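PDB 4R84: sialyltransferase 0160 from Photobacterium damselae, which catalyses transfer of sialic acid from CMP-sialic acid, probably to a galactoside in alpha-2,6 linkage, with a GT-B fold. Local coordinates for residues A161-K166 with L337-F342; P218-E223 with Y266-S271. All coordinates share one frame; numbering follows the deposited sequence.

Contact 1 (A161-K166 with L337-F342); sequences ADNANK and LDIVGF
The side-chain amide of N163 reaches from the short helix 161-166 to two neighbours on the last turn of helix 330-340, the carboxylate of D338 and the aliphatic flank of I339. On the packed side ND2 of N163 lies 3.5 Å from CG1 of I339, and I339 CD1 comes within 4.1 Å of N163 CB. The branched I339 suits this place because CG1 and CD1 lie alongside the amide stem, while the residue also packs on L135 of helix 129-144 and on V157. G341, at positive phi, is the C-prime residue of a Schellman motif that ends helix 330-340, with F342 N bonded to L337 O; glycine tolerates that backbone angle. Asparagine suits its buried place because one amide both donates to D338 and accepts from water. The bond from N163 ND2 to D338 OD2 is short and straight, 2.9 Å with an N-H...O angle of 164°. The amide and carboxylate planes are 90° apart, and OD2 is met nearly along its C-O bond. D338 holds CG anti to its own N (chi1 -178°), which carries the carboxylate out to the amide. The D338 side is the looser, solvent-facing one: the aspartate is exposed, and a water that donates to N163 OD1 at 3.0 Å bonds D338 OD2 only weakly.

Contact 2 (P218-E223 with Y266-S271); sequences PLYNNE and YLAGTS
Y220 lays the face of its ring over the backbone of A268, near the C-terminal end of helix 252-267. The CA of A268 sits 3.5 Å from the centroid of the Y220 ring and only 2° off the ring normal, a CH-pi contact aimed almost exactly at the middle of the face. The methyl is displaced toward the phenolic end: A268 CB is 3.5 Å from CZ of Y220 and 3.7 Å from its OH. A small residue suits this place, since it lets the broad ring settle directly on the main chain.

The tyrosine reaches across because CG is anti to the backbone N (chi1 -170°), and chi2 of -86° sets the ring crosswise to its stem, turning its face to A268. Toward the CD2-CE2 border, on the same side of the ring as A268, CD2 of Y220 approaches the carbonyl O of L267 obliquely at 3.4 Å, while Y220 CE2 meets L267 CB at 4.3 Å. L267 itself belongs to the interior, its side chain packing on P213, W284 and Y288.

The backbone on each side bends at this point. L219 to N222 form a type I beta turn after helix 213-219, and G269, at positive phi, closes a Schellman motif. N221 puts OD1 at the edge of the Y220 ring, and its ND2 gives a weak hydrogen bond to a water that donates to A268 O at 3.0 Å. Q217 NE2, just before the first segment, bonds Y266 O. With no direct hydrogen bond between the segments themselves, their attraction rests mainly on dispersion and the weak polarity of C-H groups against an aromatic face, with a water as one polar bridge.

Each contact includes the C-terminal end of a helix closed by a Schellman glycine, but the two hold different elements. The centres of contact 1 and contact 2 lie about 36 Å apart, and the nearest atoms of contact 1 and contact 2 about 21 Å; along the chain contact 2 is nested within the loop that contact 1 closes. Contact 1, centred about 16 Å from the centre of the chain, is mostly buried and relies on a directed polar bond beside an aliphatic side chain. Contact 2, centred about 27 Å out and partly buried, depends on an aromatic face against main chain and methyl. Each includes a bridging water, which supplements a direct bond in contact 1, whereas in contact 2 it stands in for one between the two segments.

Contact 1 (A161-K166 with L337-F342)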
ATOM      1  N   ALA A 161       6.421  -3.487 -19.074  1.00 38.92           N
ATOM      2  CA  ALA A 161       6.869  -2.219 -19.655  1.00 36.11           C
ATOM      3  C   ALA A 161       5.698  -1.328 -20.047  1.00 35.79           C
ATOM      4  O   ALA A 161       5.697  -0.123 -19.789  1.00 30.41           O
ATOM      5  CB  ALA A 161       7.756  -2.483 -20.855  1.00 40.89           C
ATOM      6  N   ASP A 162       4.686  -1.933 -20.651  1.00 35.08           N
ATOM      7  CA  ASP A 162       3.503  -1.199 -21.072  1.00 30.20           C
ATOM      8  C   ASP A 162       2.707  -0.585 -19.909  1.00 31.92           C
ATOM      9  O   ASP A 162       2.309   0.575 -19.960  1.00 30.51           O
ATOM     10  CB  ASP A 162       2.602  -2.128 -21.873  1.00 47.43           C
ATOM     11  CG  ASP A 162       1.965  -1.439 -23.043  1.00 46.95           C
ATOM     12  OD1 ASP A 162       2.693  -0.752 -23.800  1.00 31.01           O
ATOM     13  OD2 ASP A 162       0.737  -1.576 -23.191  1.00 54.69           O
ATOM     14  N   ASN A 163       2.431  -1.382 -18.879  1.00 29.48           N
ATOM     15  CA  ASN A 163       1.710  -0.867 -17.725  1.00 22.98           C
ATOM     16  C   ASN A 163       2.536   0.177 -16.971  1.00 24.43           C
ATOM     17  O   ASN A 163       1.991   1.144 -16.430  1.00 26.40           O
ATOM     18  CB  ASN A 163       1.301  -2.007 -16.784  1.00 22.59           C
ATOM     19  CG  ASN A 163       0.245  -2.902 -17.397  1.00 29.56           C
ATOM     20  OD1 ASN A 163      -0.519  -2.463 -18.252  1.00 27.13           O
ATOM     21  ND2 ASN A 163       0.188  -4.155 -16.955  1.00 35.52           N
ATOM     22  N   ALA A 164       3.846  -0.022 -16.944  1.00 23.91           N
ATOM     23  CA  ALA A 164       4.745   0.918 -16.300  1.00 23.27           C
ATOM     24  C   ALA A 164       4.645   2.290 -16.966  1.00 27.99           C
ATOM     25  O   ALA A 164       4.581   3.321 -16.288  1.00 24.11           O
ATOM     26  CB  ALA A 164       6.188   0.388 -16.326  1.00 21.66           C
ATOM     27  N   ASN A 165       4.605   2.299 -18.294  1.00 30.84           N
ATOM     28  CA  ASN A 165       4.476   3.553 -19.023  1.00 33.19           C
ATOM     29  C   ASN A 165       3.126   4.218 -18.749  1.00 31.59           C
ATOM     30  O   ASN A 165       3.041   5.451 -18.640  1.00 34.87           O
ATOM     31  CB  ASN A 165       4.678   3.310 -20.520  1.00 38.73           C
ATOM     32  CG  ASN A 165       6.132   3.033 -20.870  1.00 50.85           C
ATOM     33  OD1 ASN A 165       7.040   3.389 -20.117  1.00 57.03           O
ATOM     34  ND2 ASN A 165       6.358   2.370 -22.001  1.00 47.98           N
ATOM     35  N   LYS A 166       2.085   3.406 -18.595  1.00 32.53           N
ATOM     36  CA  LYS A 166       0.754   3.912 -18.275  1.00 40.06           C
ATOM     37  C   LYS A 166       0.736   4.670 -16.958  1.00 31.71           C
ATOM     38  O   LYS A 166      -0.073   5.575 -16.771  1.00 32.05           O
ATOM     39  CB  LYS A 166      -0.269   2.763 -18.178  1.00 41.54           C
ATOM     40  CG  LYS A 166      -0.565   2.007 -19.469  1.00 52.59           C
ATOM     41  CD  LYS A 166      -1.660   0.963 -19.229  1.00 50.25           C
ATOM     42  CE  LYS A 166      -1.892   0.071 -20.440  1.00 58.91           C
ATOM     43  NZ  LYS A 166      -2.495   0.800 -21.603  1.00 59.07           N
ATOM     44  N   LEU A 337      -6.154  -5.289 -11.873  1.00 20.82           N
ATOM     45  CA  LEU A 337      -6.321  -6.735 -12.024  1.00 22.70           C
ATOM     46  C   LEU A 337      -5.300  -7.350 -12.971  1.00 22.83           C
ATOM     47  O   LEU A 337      -4.808  -8.456 -12.738  1.00 27.33           O
ATOM     48  CB  LEU A 337      -7.735  -7.052 -12.517  1.00 22.67           C
ATOM     49  CG  LEU A 337      -8.827  -6.772 -11.488  1.00 22.55           C
ATOM     50  CD1 LEU A 337     -10.207  -6.860 -12.143  1.00 22.72           C
ATOM     51  CD2 LEU A 337      -8.705  -7.772 -10.306  1.00 21.10           C
ATOM     52  N   ASP A 338      -5.000  -6.635 -14.055  1.00 21.12           N
ATOM     53  CA  ASP A 338      -4.036  -7.096 -15.043  1.00 19.82           C
ATOM     54  C   ASP A 338      -2.641  -7.193 -14.459  1.00 23.15           C
ATOM     55  O   ASP A 338      -1.941  -8.187 -14.644  1.00 24.46           O
ATOM     56  CB  ASP A 338      -4.038  -6.156 -16.252  1.00 28.65           C
ATOM     57  CG  ASP A 338      -3.080  -6.608 -17.338  1.00 49.60           C
ATOM     58  OD1 ASP A 338      -3.347  -7.645 -17.983  1.00 55.37           O
ATOM     59  OD2 ASP A 338      -2.065  -5.915 -17.554  1.00 48.44           O
ATOM     60  N   ILE A 339      -2.244  -6.155 -13.738  1.00 24.42           N
ATOM     61  CA  ILE A 339      -0.937  -6.132 -13.116  1.00 19.79           C
ATOM     62  C   ILE A 339      -0.786  -7.257 -12.078  1.00 20.89           C
ATOM     63  O   ILE A 339       0.236  -7.950 -12.058  1.00 22.11           O
ATOM     64  CB  ILE A 339      -0.687  -4.773 -12.472  1.00 21.73           C
ATOM     65  CG1 ILE A 339      -0.511  -3.737 -13.596  1.00 19.04           C
ATOM     66  CG2 ILE A 339       0.535  -4.818 -11.581  1.00 19.15           C
ATOM     67  CD1 ILE A 339      -0.533  -2.296 -13.115  1.00 20.40           C
ATOM     68  N   VAL A 340      -1.789  -7.447 -11.228  1.00 20.19           N
ATOM     69  CA  VAL A 340      -1.662  -8.474 -10.173  1.00 17.97           C
ATOM     70  C   VAL A 340      -1.982  -9.884 -10.681  1.00 19.62           C
ATOM     71  O   VAL A 340      -1.819 -10.854  -9.944  1.00 24.71           O
ATOM     72  CB  VAL A 340      -2.562  -8.194  -8.940  1.00 17.99           C
ATOM     73  CG1 VAL A 340      -2.303  -6.796  -8.407  1.00 21.49           C
ATOM     74  CG2 VAL A 340      -4.044  -8.412  -9.251  1.00 20.56           C
ATOM     75  N   GLY A 341      -2.443  -9.986 -11.925  1.00 20.78           N
ATOM     76  CA  GLY A 341      -2.648 -11.273 -12.571  1.00 20.94           C
ATOM     77  C   GLY A 341      -3.889 -12.027 -12.127  1.00 26.16           C
ATOM     78  O   GLY A 341      -3.893 -13.262 -12.104  1.00 27.06           O
ATOM     79  N   PHE A 342      -4.947 -11.290 -11.798  1.00 22.56           N
ATOM     80  CA  PHE A 342      -6.155 -11.887 -11.232  1.00 23.88           C
ATOM     81  C   PHE A 342      -7.351 -11.737 -12.162  1.00 26.06           C
ATOM     82  O   PHE A 342      -7.756 -10.630 -12.477  1.00 21.59           O
ATOM     83  CB  PHE A 342      -6.465 -11.259  -9.871  1.00 20.56           C
ATOM     84  CG  PHE A 342      -7.760 -11.748  -9.240  1.00 19.25           C
ATOM     85  CD1 PHE A 342      -8.150 -13.089  -9.323  1.00 21.95           C
ATOM     86  CD2 PHE A 342      -8.570 -10.865  -8.531  1.00 20.49           C
ATOM     87  CE1 PHE A 342      -9.333 -13.527  -8.730  1.00 21.42           C
ATOM     88  CE2 PHE A 342      -9.753 -11.303  -7.923  1.00 20.98           C
ATOM     89  CZ  PHE A 342     -10.129 -12.639  -8.023  1.00 22.20           C
TER
HETATM   90  O   HOH W   1      -3.346  -3.356 -18.757  1.00 43.63           O

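Contact 2 (P218-E223 with Y266-S271)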
ATOM      1  N   PRO A 218      22.391  10.088   1.713  1.00 26.91           N
ATOM      2  CA  PRO A 218      23.174  10.916   0.782  1.00 30.14           C
ATOM      3  C   PRO A 218      22.479  12.207   0.336  1.00 33.02           C
ATOM      4  O   PRO A 218      23.142  13.095  -0.200  1.00 34.92           O
ATOM      5  CB  PRO A 218      23.400   9.981  -0.416  1.00 26.71           C
ATOM      6  CG  PRO A 218      22.299   8.990  -0.342  1.00 31.38           C
ATOM      7  CD  PRO A 218      22.019   8.792   1.115  1.00 33.79           C
ATOM      8  N   LEU A 219      21.176  12.331   0.572  1.00 26.90           N
ATOM      9  CA  LEU A 219      20.462  13.532   0.174  1.00 26.18           C
ATOM     10  C   LEU A 219      20.304  14.497   1.337  1.00 26.89           C
ATOM     11  O   LEU A 219      19.779  15.595   1.165  1.00 26.30           O
ATOM     12  CB  LEU A 219      19.074  13.176  -0.364  1.00 27.12           C
ATOM     13  CG  LEU A 219      19.013  12.348  -1.645  1.00 34.33           C
ATOM     14  CD1 LEU A 219      17.575  11.911  -1.905  1.00 32.67           C
ATOM     15  CD2 LEU A 219      19.578  13.134  -2.824  1.00 33.75           C
ATOM     16  N   TYR A 220      20.737  14.075   2.523  1.00 27.27           N
ATOM     17  CA  TYR A 220      20.350  14.770   3.748  1.00 26.72           C
ATOM     18  C   TYR A 220      20.756  16.244   3.768  1.00 31.19           C
ATOM     19  O   TYR A 220      19.994  17.109   4.219  1.00 32.06           O
ATOM     20  CB  TYR A 220      20.943  14.070   4.969  1.00 32.00           C
ATOM     21  CG  TYR A 220      20.382  14.595   6.263  1.00 30.45           C
ATOM     22  CD1 TYR A 220      20.941  15.712   6.879  1.00 35.49           C
ATOM     23  CD2 TYR A 220      19.304  13.972   6.879  1.00 28.60           C
ATOM     24  CE1 TYR A 220      20.428  16.207   8.056  1.00 30.31           C
ATOM     25  CE2 TYR A 220      18.793  14.452   8.066  1.00 35.45           C
ATOM     26  CZ  TYR A 220      19.362  15.572   8.649  1.00 39.89           C
ATOM     27  OH  TYR A 220      18.866  16.063   9.830  1.00 38.90           O
ATOM     28  N   ASN A 221      21.947  16.531   3.265  1.00 31.19           N
ATOM     29  CA  ASN A 221      22.455  17.885   3.350  1.00 31.98           C
ATOM     30  C   ASN A 221      22.151  18.705   2.109  1.00 37.93           C
ATOM     31  O   ASN A 221      22.586  19.856   1.988  1.00 34.94           O
ATOM     32  CB  ASN A 221      23.954  17.844   3.603  1.00 32.72           C
ATOM     33  CG  ASN A 221      24.289  17.210   4.938  1.00 38.92           C
ATOM     34  OD1 ASN A 221      23.623  17.473   5.945  1.00 33.29           O
ATOM     35  ND2 ASN A 221      25.303  16.356   4.951  1.00 43.46           N
ATOM     36  N   ASN A 222      21.367  18.121   1.209  1.00 32.30           N
ATOM     37  CA  ASN A 222      20.895  18.831   0.021  1.00 27.86           C
ATOM     38  C   ASN A 222      19.612  19.616   0.299  1.00 31.94           C
ATOM     39  O   ASN A 222      18.512  19.064   0.291  1.00 29.29           O
ATOM     40  CB  ASN A 222      20.679  17.843  -1.132  1.00 28.19           C
ATOM     41  CG  ASN A 222      20.525  18.546  -2.472  1.00 31.01           C
ATOM     42  OD1 ASN A 222      20.139  19.711  -2.525  1.00 32.39           O
ATOM     43  ND2 ASN A 222      20.811  17.837  -3.555  1.00 36.05           N
ATOM     44  N   GLU A 223      19.749  20.919   0.500  1.00 33.02           N
ATOM     45  CA  GLU A 223      18.628  21.748   0.920  1.00 36.45           C
ATOM     46  C   GLU A 223      17.516  21.891  -0.129  1.00 31.53           C
ATOM     47  O   GLU A 223      16.415  22.333   0.194  1.00 31.50           O
ATOM     48  CB  GLU A 223      19.143  23.129   1.333  1.00 52.73           C
ATOM     49  CG  GLU A 223      20.357  23.057   2.254  1.00 70.95           C
ATOM     50  CD  GLU A 223      20.950  24.416   2.565  1.00 81.05           C
ATOM     51  OE1 GLU A 223      20.319  25.179   3.327  1.00 86.57           O
ATOM     52  OE2 GLU A 223      22.047  24.720   2.047  1.00 82.06           O
ATOM     53  N   TYR A 266      21.702   9.451  12.872  1.00 28.59           N
ATOM     54  CA  TYR A 266      22.116   8.430  11.918  1.00 27.70           C
ATOM     55  C   TYR A 266      21.783   8.885  10.502  1.00 36.40           C
ATOM     56  O   TYR A 266      22.602   8.774   9.584  1.00 31.59           O
ATOM     57  CB  TYR A 266      21.433   7.095  12.229  1.00 26.66           C
ATOM     58  CG  TYR A 266      21.857   5.978  11.312  1.00 32.10           C
ATOM     59  CD1 TYR A 266      23.046   5.289  11.530  1.00 31.52           C
ATOM     60  CD2 TYR A 266      21.062   5.594  10.237  1.00 34.88           C
ATOM     61  CE1 TYR A 266      23.441   4.264  10.693  1.00 35.56           C
ATOM     62  CE2 TYR A 266      21.449   4.569   9.397  1.00 38.49           C
ATOM     63  CZ  TYR A 266      22.642   3.905   9.632  1.00 37.65           C
ATOM     64  OH  TYR A 266      23.029   2.876   8.802  1.00 34.90           O
ATOM     65  N   LEU A 267      20.571   9.404  10.334  1.00 30.24           N
ATOM     66  CA  LEU A 267      20.143   9.898   9.040  1.00 20.36           C
ATOM     67  C   LEU A 267      20.983  11.099   8.613  1.00 21.62           C
ATOM     68  O   LEU A 267      21.319  11.229   7.435  1.00 26.82           O
ATOM     69  CB  LEU A 267      18.654  10.262   9.048  1.00 23.89           C
ATOM     70  CG  LEU A 267      17.660   9.118   9.298  1.00 25.09           C
ATOM     71  CD1 LEU A 267      16.208   9.632   9.244  1.00 23.75           C
ATOM     72  CD2 LEU A 267      17.876   8.026   8.275  1.00 26.00           C
ATOM     73  N   ALA A 268      21.332  11.955   9.576  1.00 25.28           N
ATOM     74  CA  ALA A 268      22.102  13.176   9.294  1.00 28.53           C
ATOM     75  C   ALA A 268      23.572  12.877   8.985  1.00 34.47           C
ATOM     76  O   ALA A 268      24.322  13.766   8.577  1.00 35.81           O
ATOM     77  CB  ALA A 268      21.995  14.153  10.457  1.00 24.92           C
ATOM     78  N   GLY A 269      23.977  11.631   9.203  1.00 38.25           N
ATOM     79  CA  GLY A 269      25.328  11.182   8.915  1.00 46.61           C
ATOM     80  C   GLY A 269      26.380  11.751   9.846  1.00 48.61           C
ATOM     81  O   GLY A 269      27.522  11.981   9.444  1.00 54.86           O
ATOM     82  N   THR A 270      25.997  11.976  11.096  1.00 38.99           N
ATOM     83  CA  THR A 270      26.926  12.497  12.088  1.00 42.62           C
ATOM     84  C   THR A 270      27.204  11.447  13.153  1.00 44.55           C
ATOM     85  O   THR A 270      27.977  11.681  14.084  1.00 49.65           O
ATOM     86  CB  THR A 270      26.393  13.775  12.755  1.00 42.19           C
ATOM     87  OG1 THR A 270      25.139  13.504  13.388  1.00 39.86           O
ATOM     88  CG2 THR A 270      26.213  14.882  11.721  1.00 40.41           C
ATOM     89  N   SER A 271      26.571  10.288  13.005  1.00 42.14           N
ATOM     90  CA  SER A 271      26.799   9.164  13.908  1.00 37.80           C
ATOM     91  C   SER A 271      26.568   7.844  13.191  1.00 45.82           C
ATOM     92  O   SER A 271      25.697   7.752  12.329  1.00 48.65           O
ATOM     93  CB  SER A 271      25.889   9.247  15.129  1.00 33.80           C
ATOM     94  OG  SER A 271      26.064   8.106  15.951  1.00 38.88           O
TER
HETATM   95  O   HOH W   2      25.705  13.707   5.870  1.00 40.44           O